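Local structure of MSM0271 protein (Mycobacterium smegmatis, 5SUH) at residues V81-G95 with L106-A119. The protein forms part of the shell of the RMM bacterial microcompartment as a double-ringed trimer whose chains each carry two circularly permuted BMC domains. Residues are numbered along the deposited sequence; the frame is centred on the assembly and turned at random.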
loop_
_atom_site.group_PDB
_atom_site.type_symbol
_atom_site.label_atom_id
_atom_site.label_comp_id
_atom_site.label_asym_id
_atom_site.label_seq_id
_atom_site.Cartn_x
_atom_site.Cartn_y
_atom_site.Cartn_z
ATOM N N VAL A 81 13.652 -25.164 6.434
ATOM C CA VAL A 81 12.520 -25.892 7.013
ATOM C C VAL A 81 11.412 -26.208 5.977
ATOM O O VAL A 81 10.897 -27.327 5.940
ATOM C CB VAL A 81 11.893 -25.088 8.193
ATOM C CG1 VAL A 81 10.594 -25.731 8.668
ATOM C CG2 VAL A 81 12.895 -24.945 9.339
ATOM N N ILE A 82 11.053 -25.248 5.125
ATOM C CA ILE A 82 9.969 -25.501 4.177
ATOM C C ILE A 82 10.419 -26.519 3.119
ATOM O O ILE A 82 9.663 -27.442 2.805
ATOM C CB ILE A 82 9.435 -24.181 3.491
ATOM C CG1 ILE A 82 8.224 -24.468 2.609
ATOM C CG2 ILE A 82 10.491 -23.481 2.628
ATOM C CD1 ILE A 82 7.613 -23.217 2.027
ATOM N N ASP A 83 11.667 -26.415 2.645
ATOM C CA ASP A 83 12.196 -27.391 1.685
ATOM C C ASP A 83 12.187 -28.797 2.275
ATOM O O ASP A 83 11.858 -29.757 1.575
ATOM C CB ASP A 83 13.624 -27.026 1.254
ATOM C CG ASP A 83 14.284 -28.106 0.378
ATOM O OD1 ASP A 83 13.877 -28.275 -0.788
ATOM O OD2 ASP A 83 15.213 -28.796 0.872
ATOM N N LEU A 84 12.488 -28.902 3.572
ATOM C CA LEU A 84 12.582 -30.196 4.221
ATOM C C LEU A 84 11.223 -30.862 4.192
ATOM O O LEU A 84 11.110 -32.064 3.951
ATOM C CB LEU A 84 13.089 -30.063 5.665
ATOM C CG LEU A 84 14.608 -29.978 5.854
ATOM C CD1 LEU A 84 15.001 -29.645 7.295
ATOM C CD2 LEU A 84 15.261 -31.262 5.411
ATOM N N ALA A 85 10.193 -30.054 4.394
ATOM C CA ALA A 85 8.836 -30.550 4.447
ATOM C C ALA A 85 8.319 -30.886 3.048
ATOM O O ALA A 85 7.800 -31.982 2.813
ATOM C CB ALA A 85 7.934 -29.534 5.114
ATOM N N LEU A 86 8.497 -29.951 2.117
ATOM C CA LEU A 86 7.914 -30.060 0.782
ATOM C C LEU A 86 8.547 -31.218 0.002
ATOM O O LEU A 86 7.934 -31.778 -0.908
ATOM C CB LEU A 86 8.105 -28.755 0.006
ATOM C CG LEU A 86 7.149 -27.600 0.308
ATOM C CD1 LEU A 86 7.059 -26.650 -0.863
ATOM C CD2 LEU A 86 5.762 -28.003 0.823
ATOM N N ARG A 87 9.759 -31.612 0.367
ATOM C CA ARG A 87 10.400 -32.664 -0.400
ATOM C C ARG A 87 10.191 -34.053 0.210
ATOM O O ARG A 87 10.264 -35.057 -0.501
ATOM C CB ARG A 87 11.901 -32.372 -0.515
ATOM C CG ARG A 87 12.588 -33.137 -1.620
ATOM C CD ARG A 87 14.052 -32.798 -1.682
ATOM N NE ARG A 87 14.312 -31.413 -2.052
ATOM C CZ ARG A 87 14.273 -30.943 -3.295
ATOM N NH1 ARG A 87 14.546 -29.665 -3.509
ATOM N NH2 ARG A 87 13.943 -31.738 -4.311
ATOM N N ALA A 88 9.827 -34.100 1.490
ATOM C CA ALA A 88 9.479 -35.351 2.160
ATOM C C ALA A 88 8.068 -35.817 1.825
ATOM O O ALA A 88 7.827 -37.009 1.634
ATOM C CB ALA A 88 9.620 -35.191 3.654
ATOM N N VAL A 89 7.129 -34.866 1.830
ATOM C CA VAL A 89 5.727 -35.131 1.535
ATOM C C VAL A 89 5.178 -34.136 0.504
ATOM O O VAL A 89 4.635 -33.098 0.872
ATOM C CB VAL A 89 4.870 -35.068 2.811
ATOM C CG1 VAL A 89 3.484 -35.665 2.548
ATOM C CG2 VAL A 89 5.576 -35.791 3.975
ATOM N N PRO A 90 5.316 -34.449 -0.790
ATOM C CA PRO A 90 4.902 -33.551 -1.883
ATOM C C PRO A 90 3.414 -33.139 -1.851
ATOM O O PRO A 90 3.058 -32.126 -2.458
ATOM C CB PRO A 90 5.240 -34.361 -3.146
ATOM C CG PRO A 90 6.316 -35.313 -2.713
ATOM C CD PRO A 90 5.975 -35.668 -1.292
ATOM N N GLY A 91 2.569 -33.924 -1.185
ATOM C CA GLY A 91 1.148 -33.636 -1.054
ATOM C C GLY A 91 0.719 -32.548 -0.059
ATOM O O GLY A 91 -0.476 -32.245 0.050
ATOM N N VAL A 92 1.650 -31.966 0.698
ATOM C CA VAL A 92 1.268 -30.867 1.586
ATOM C C VAL A 92 1.451 -29.546 0.827
ATOM O O VAL A 92 2.203 -29.480 -0.145
ATOM C CB VAL A 92 2.085 -30.855 2.935
ATOM C CG1 VAL A 92 1.926 -32.188 3.693
ATOM C CG2 VAL A 92 3.562 -30.538 2.713
ATOM N N GLN A 93 0.725 -28.515 1.243
ATOM C CA GLN A 93 0.744 -27.225 0.562
ATOM C C GLN A 93 1.090 -26.119 1.531
ATOM O O GLN A 93 0.550 -26.059 2.643
ATOM C CB GLN A 93 -0.604 -26.903 -0.051
ATOM C CG GLN A 93 -1.070 -27.821 -1.145
ATOM C CD GLN A 93 -2.416 -27.378 -1.697
ATOM O OE1 GLN A 93 -3.419 -27.344 -0.976
ATOM N NE2 GLN A 93 -2.444 -27.036 -2.974
ATOM N N PRO A 94 1.956 -25.202 1.102
ATOM C CA PRO A 94 2.282 -24.066 1.969
ATOM C C PRO A 94 1.200 -22.984 1.948
ATOM O O PRO A 94 0.793 -22.531 0.874
ATOM C CB PRO A 94 3.604 -23.559 1.391
ATOM C CG PRO A 94 3.547 -23.972 -0.068
ATOM C CD PRO A 94 2.752 -25.237 -0.139
ATOM N N GLY A 95 0.738 -22.583 3.128
ATOM C CA GLY A 95 -0.246 -21.520 3.244
ATOM C C GLY A 95 0.360 -20.199 3.686
ATOM O O GLY A 95 -0.098 -19.115 3.285
ATOM N N LEU A 106 6.232 -20.576 9.182
ATOM C CA LEU A 106 5.712 -21.451 8.113
ATOM C C LEU A 106 4.384 -22.079 8.528
ATOM O O LEU A 106 4.207 -22.478 9.684
ATOM C CB LEU A 106 6.715 -22.557 7.758
ATOM C CG LEU A 106 6.190 -23.741 6.937
ATOM C CD1 LEU A 106 5.997 -23.364 5.458
ATOM C CD2 LEU A 106 7.076 -24.976 7.085
ATOM N N GLU A 107 3.446 -22.153 7.592
ATOM C CA GLU A 107 2.257 -22.986 7.779
ATOM C C GLU A 107 2.163 -23.947 6.594
ATOM O O GLU A 107 2.273 -23.529 5.444
ATOM C CB GLU A 107 0.986 -22.131 7.896
ATOM C CG GLU A 107 -0.302 -22.909 8.175
ATOM C CD GLU A 107 -1.038 -23.338 6.903
ATOM O OE1 GLU A 107 -0.517 -23.134 5.795
ATOM O OE2 GLU A 107 -2.139 -23.900 7.006
ATOM N N ILE A 108 2.000 -25.237 6.862
ATOM C CA ILE A 108 1.706 -26.186 5.785
ATOM C C ILE A 108 0.442 -26.932 6.199
ATOM O O ILE A 108 0.149 -27.046 7.399
ATOM C CB ILE A 108 2.891 -27.173 5.490
ATOM C CG1 ILE A 108 3.236 -28.034 6.701
ATOM C CG2 ILE A 108 4.135 -26.416 5.019
ATOM C CD1 ILE A 108 4.285 -29.085 6.412
ATOM N N HIS A 109 -0.333 -27.396 5.222
ATOM C CA HIS A 109 -1.603 -28.061 5.515
ATOM C C HIS A 109 -1.917 -29.129 4.472
ATOM O O HIS A 109 -1.319 -29.154 3.389
ATOM C CB HIS A 109 -2.748 -27.052 5.602
ATOM C CG HIS A 109 -2.932 -26.244 4.359
ATOM N ND1 HIS A 109 -2.483 -24.947 4.242
ATOM C CD2 HIS A 109 -3.479 -26.564 3.161
ATOM C CE1 HIS A 109 -2.758 -24.498 3.031
ATOM N NE2 HIS A 109 -3.366 -25.458 2.357
ATOM N N SER A 110 -2.834 -30.024 4.828
ATOM C CA SER A 110 -3.307 -31.094 3.952
ATOM C C SER A 110 -4.630 -31.659 4.433
ATOM O O SER A 110 -4.994 -31.517 5.601
ATOM C CB SER A 110 -2.284 -32.227 3.880
ATOM O OG SER A 110 -2.780 -33.331 3.127
ATOM N N ALA A 111 -5.322 -32.355 3.545
ATOM C CA ALA A 111 -6.526 -33.062 3.928
ATOM C C ALA A 111 -6.128 -34.279 4.799
ATOM O O ALA A 111 -6.881 -34.723 5.652
ATOM C CB ALA A 111 -7.315 -33.485 2.697
ATOM N N SER A 112 -4.921 -34.796 4.602
ATOM C CA SER A 112 -4.466 -35.970 5.359
ATOM C C SER A 112 -3.664 -35.603 6.604
ATOM O O SER A 112 -2.628 -34.950 6.513
ATOM C CB SER A 112 -3.630 -36.890 4.456
ATOM O OG SER A 112 -2.914 -37.843 5.228
ATOM N N LEU A 113 -4.152 -36.017 7.767
ATOM C CA LEU A 113 -3.444 -35.746 9.018
ATOM C C LEU A 113 -2.084 -36.461 9.050
ATOM O O LEU A 113 -1.102 -35.919 9.568
ATOM C CB LEU A 113 -4.310 -36.156 10.227
ATOM C CG LEU A 113 -3.738 -35.976 11.644
ATOM C CD1 LEU A 113 -3.229 -34.522 11.915
ATOM C CD2 LEU A 113 -4.761 -36.422 12.714
ATOM N N ASP A 114 -2.000 -37.629 8.415
ATOM C CA ASP A 114 -0.754 -38.385 8.418
ATOM C C ASP A 114 0.307 -37.642 7.601
ATOM O O ASP A 114 1.490 -37.681 7.919
ATOM C CB ASP A 114 -0.970 -39.804 7.879
ATOM C CG ASP A 114 0.290 -40.669 7.966
ATOM O OD1 ASP A 114 0.663 -41.079 9.095
ATOM O OD2 ASP A 114 0.905 -40.941 6.906
ATOM N N GLU A 115 -0.123 -36.942 6.559
ATOM C CA GLU A 115 0.811 -36.225 5.700
ATOM C C GLU A 115 1.501 -35.064 6.431
ATOM O O GLU A 115 2.728 -34.915 6.341
ATOM C CB GLU A 115 0.078 -35.725 4.438
ATOM C CG GLU A 115 -0.206 -36.834 3.405
ATOM C CD GLU A 115 -0.762 -36.328 2.075
ATOM O OE1 GLU A 115 -1.271 -35.185 2.014
ATOM O OE2 GLU A 115 -0.669 -37.080 1.077
ATOM N N VAL A 116 0.724 -34.300 7.206
ATOM C CA VAL A 116 1.224 -33.148 7.957
ATOM C C VAL A 116 2.174 -33.635 9.047
ATOM O O VAL A 116 3.248 -33.066 9.257
ATOM C CB VAL A 116 0.060 -32.303 8.541
ATOM C CG1 VAL A 116 0.543 -31.375 9.596
ATOM C CG2 VAL A 116 -0.606 -31.512 7.447
ATOM N N ARG A 117 1.772 -34.701 9.722
ATOM C CA ARG A 117 2.602 -35.373 10.717
ATOM C C ARG A 117 3.973 -35.772 10.170
ATOM O O ARG A 117 5.002 -35.447 10.764
ATOM C CB ARG A 117 1.849 -36.608 11.219
ATOM C CG ARG A 117 2.329 -37.263 12.487
ATOM C CD ARG A 117 1.417 -38.461 12.799
ATOM N NE ARG A 117 0.340 -38.079 13.725
ATOM C CZ ARG A 117 -0.951 -38.393 13.555
ATOM N NH1 ARG A 117 -1.322 -39.106 12.493
ATOM N NH2 ARG A 117 -1.876 -38.002 14.441
ATOM N N ARG A 118 3.990 -36.445 9.025
ATOM C CA ARG A 118 5.248 -36.946 8.461
ATOM C C ARG A 118 6.143 -35.785 7.987
ATOM O O ARG A 118 7.369 -35.832 8.117
ATOM C CB ARG A 118 4.975 -37.917 7.296
ATOM C CG ARG A 118 4.762 -39.327 7.797
ATOM C CD ARG A 118 4.470 -40.360 6.722
ATOM N NE ARG A 118 3.485 -40.012 5.699
ATOM C CZ ARG A 118 3.785 -39.751 4.430
ATOM N NH1 ARG A 118 5.049 -39.754 4.025
ATOM N NH2 ARG A 118 2.815 -39.475 3.571
ATOM N N ALA A 119 5.528 -34.722 7.474
ATOM C CA ALA A 119 6.311 -33.576 7.060
ATOM C C ALA A 119 6.937 -32.916 8.288
ATOM O O ALA A 119 8.082 -32.429 8.222
ATOM C CB ALA A 119 5.470 -32.601 6.273
#
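Ala85 and Ala119 meet methyl to methyl where two helices of a circularly permuted BMC domain lie over one face of its antiparallel sheet, CB to CB 4.1 Å. Alanine suits both places, since a small residue lets helix 81-88 come close to the helix starting at 113 while Ile108 rises from the strand beneath. With CG1 between its backbone N and carbonyl carbon (chi1 61°), Ile108 sends CD1 up to Ala85 CB at 3.9 Å and also against Val92 CG2. Leu106 extends this apolar layer, its two methyls divided between Val81 and Ile82, and branched Val89 fits CG2 against Ala119 and CG1 against Glu115 CB.

Toward Gly91 and Arg118, which reach the surface, the contact loosens and turns polar. There Arg118 lays its guanidinium over Val89 CG2 while NE pairs with Asp114, and Glu115 OE1 stands 3.6 Å from Gly91 O without a bond between them. Glu115 OE1 instead receives Ser110 OG on its anti side at 2.6 Å, and the same hydroxyl accepts from Ser112 N in an ST turn.

Gln93 and His109 are an antiparallel hydrogen-bonded pair whose side chains stand on the sheet face opposite Ile108. Both Glu107 carboxylate oxygens accept from His109 ND1, which fixes the ring's rotation, and Gln93 O sits over the ring centre, 3.6 Å above its plane.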